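Local atomic coordinates of FMN-dependent NADH-azoreductase 1 (Bacillus anthracis, PDB entry 3U7I), a protein that probably uses FMN and NADH to reduce electrophilic quinones and to cleave the azo bond of aromatic azo compounds. Residues Q90-A95 against R124-Y129. Residues are numbered along the deposited sequence; the frame is centred on the assembly and turned at random.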
loop_
_atom_site.group_PDB
_atom_site.type_symbol
_atom_site.label_atom_id
_atom_site.label_comp_id
_atom_site.label_asym_id
_atom_site.label_seq_id
_atom_site.Cartn_x
_atom_site.Cartn_y
_atom_site.Cartn_z
ATOM N N GLN C 90 12.911 -9.259 -13.938
ATOM C CA GLN C 90 14.276 -9.427 -14.437
ATOM C C GLN C 90 15.017 -8.088 -14.523
ATOM O O GLN C 90 16.228 -8.032 -14.295
ATOM C CB GLN C 90 14.303 -10.211 -15.752
ATOM C CG GLN C 90 13.801 -11.643 -15.588
ATOM C CD GLN C 90 14.580 -12.436 -14.534
ATOM O OE1 GLN C 90 15.814 -12.393 -14.493
ATOM N NE2 GLN C 90 13.859 -13.173 -13.687
ATOM N N GLN C 91 14.285 -7.012 -14.812
ATOM C CA GLN C 91 14.858 -5.660 -14.744
ATOM C C GLN C 91 15.289 -5.309 -13.305
ATOM O O GLN C 91 16.403 -4.831 -13.075
ATOM C CB GLN C 91 13.879 -4.619 -15.300
ATOM C CG GLN C 91 14.338 -3.166 -15.139
ATOM C CD GLN C 91 13.310 -2.149 -15.636
ATOM O OE1 GLN C 91 12.138 -2.175 -15.237
ATOM N NE2 GLN C 91 13.750 -1.252 -16.514
ATOM N N PHE C 92 14.403 -5.550 -12.342
ATOM C CA PHE C 92 14.733 -5.357 -10.926
ATOM C C PHE C 92 15.998 -6.143 -10.506
ATOM O O PHE C 92 16.899 -5.600 -9.867
ATOM C CB PHE C 92 13.523 -5.706 -10.027
ATOM C CG PHE C 92 13.799 -5.544 -8.560
ATOM C CD1 PHE C 92 13.706 -4.294 -7.957
ATOM C CD2 PHE C 92 14.169 -6.628 -7.790
ATOM C CE1 PHE C 92 13.973 -4.135 -6.605
ATOM C CE2 PHE C 92 14.443 -6.477 -6.437
ATOM C CZ PHE C 92 14.344 -5.231 -5.844
ATOM N N LYS C 93 16.067 -7.420 -10.859
ATOM C CA LYS C 93 17.210 -8.243 -10.463
ATOM C C LYS C 93 18.530 -7.793 -11.093
ATOM O O LYS C 93 19.605 -8.101 -10.579
ATOM C CB LYS C 93 16.945 -9.727 -10.761
ATOM C CG LYS C 93 15.865 -10.340 -9.867
ATOM C CD LYS C 93 15.655 -11.831 -10.131
ATOM C CE LYS C 93 16.888 -12.642 -9.761
ATOM N NZ LYS C 93 16.666 -14.098 -9.959
ATOM N N SER C 94 18.450 -7.065 -12.206
ATOM C CA SER C 94 19.652 -6.727 -12.977
ATOM C C SER C 94 20.394 -5.529 -12.397
ATOM O O SER C 94 21.552 -5.299 -12.736
ATOM C CB SER C 94 19.295 -6.433 -14.434
ATOM O OG SER C 94 18.636 -5.180 -14.544
ATOM N N ALA C 95 19.704 -4.773 -11.539
ATOM C CA ALA C 95 20.231 -3.551 -10.925
ATOM C C ALA C 95 20.872 -3.808 -9.553
ATOM O O ALA C 95 20.378 -4.624 -8.774
ATOM C CB ALA C 95 19.107 -2.524 -10.785
ATOM N N ARG C 124 11.751 -18.172 -5.230
ATOM C CA ARG C 124 12.742 -18.783 -6.113
ATOM C C ARG C 124 13.474 -17.749 -6.980
ATOM O O ARG C 124 14.395 -18.099 -7.730
ATOM C CB ARG C 124 12.092 -19.872 -6.984
ATOM C CG ARG C 124 11.827 -21.202 -6.254
ATOM C CD ARG C 124 10.748 -22.039 -6.941
ATOM N NE ARG C 124 11.022 -22.239 -8.362
ATOM C CZ ARG C 124 10.100 -22.174 -9.321
ATOM N NH1 ARG C 124 10.441 -22.367 -10.592
ATOM N NH2 ARG C 124 8.835 -21.915 -9.014
ATOM N N GLU C 125 13.067 -16.480 -6.865
ATOM C CA GLU C 125 13.666 -15.395 -7.639
ATOM C C GLU C 125 14.336 -14.340 -6.751
ATOM O O GLU C 125 15.554 -14.179 -6.783
ATOM C CB GLU C 125 12.630 -14.740 -8.567
ATOM C CG GLU C 125 12.171 -15.631 -9.731
ATOM C CD GLU C 125 13.272 -15.862 -10.770
ATOM O OE1 GLU C 125 14.246 -15.079 -10.810
ATOM O OE2 GLU C 125 13.163 -16.827 -11.553
ATOM N N THR C 126 13.550 -13.613 -5.961
ATOM C CA THR C 126 14.148 -12.610 -5.070
ATOM C C THR C 126 14.155 -13.061 -3.603
ATOM O O THR C 126 14.830 -12.465 -2.755
ATOM C CB THR C 126 13.488 -11.226 -5.233
ATOM O OG1 THR C 126 12.093 -11.328 -4.938
ATOM C CG2 THR C 126 13.661 -10.719 -6.677
ATOM N N PHE C 127 13.405 -14.122 -3.317
ATOM C CA PHE C 127 13.406 -14.754 -1.999
ATOM C C PHE C 127 13.055 -16.233 -2.144
ATOM O O PHE C 127 12.585 -16.672 -3.200
ATOM C CB PHE C 127 12.423 -14.053 -1.038
ATOM C CG PHE C 127 10.978 -14.459 -1.224
ATOM C CD1 PHE C 127 10.464 -15.577 -0.570
ATOM C CD2 PHE C 127 10.129 -13.711 -2.033
ATOM C CE1 PHE C 127 9.137 -15.956 -0.739
ATOM C CE2 PHE C 127 8.794 -14.080 -2.201
ATOM C CZ PHE C 127 8.300 -15.204 -1.558
ATOM N N LYS C 128 13.286 -17.006 -1.089
ATOM C CA LYS C 128 12.872 -18.400 -1.109
ATOM C C LYS C 128 12.312 -18.845 0.233
ATOM O O LYS C 128 12.676 -18.309 1.280
ATOM C CB LYS C 128 14.022 -19.317 -1.544
ATOM C CG LYS C 128 15.120 -19.490 -0.514
ATOM C CD LYS C 128 15.977 -20.692 -0.863
ATOM C CE LYS C 128 17.175 -20.807 0.055
ATOM N NZ LYS C 128 17.827 -22.138 -0.065
ATOM N N TYR C 129 11.407 -19.816 0.186
ATOM C CA TYR C 129 10.864 -20.414 1.394
ATOM C C TYR C 129 11.809 -21.488 1.922
ATOM O O TYR C 129 12.409 -22.232 1.145
ATOM C CB TYR C 129 9.482 -21.002 1.123
ATOM C CG TYR C 129 8.458 -19.964 0.738
ATOM C CD1 TYR C 129 7.984 -19.049 1.669
ATOM C CD2 TYR C 129 7.957 -19.899 -0.555
ATOM C CE1 TYR C 129 7.036 -18.089 1.321
ATOM C CE2 TYR C 129 7.007 -18.946 -0.913
ATOM C CZ TYR C 129 6.549 -18.043 0.029
ATOM O OH TYR C 129 5.606 -17.093 -0.318
#
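Lys93 reaches out from helix 76-94 and lays its ammonium group against Glu125, with a salt bridge of 2.7 Å from NZ to Glu125 OE1. The ammonium approaches head-on, nearly in line with the C-O bond, and the lysine and glutamate chains run roughly perpendicular to each other. A bend at chi3 (65°) in an otherwise extended lysine chain brings NZ close to the backbone as well, where it makes a weak, 3.4 Å hydrogen bond to Glu125 O. Glu125 is itself folded at chi2 (-69°), and its OE1 takes a second, weak bond from Gln90 NE2 at 3.5 Å, the amide plane standing almost perpendicular to the carboxylate. In this flavodoxin-like fold the contact ties helix 76-94, which leads toward the central parallel strand 97-103, to the loop between helix 111-120 and the small antiparallel pair 127-129/134-136. Deeper in, the methyl CG2 of Thr126 lies 3.9 Å from Lys93 CG, on the aliphatic part of the lysine, and 4.3 Å from CD2 of the buried Phe92, whose ring stacks with Tyr98. Thr126 OG1 hydrogen-bonds to Ile120 O, in helix 111-120, and to Ile122 N in the loop that follows.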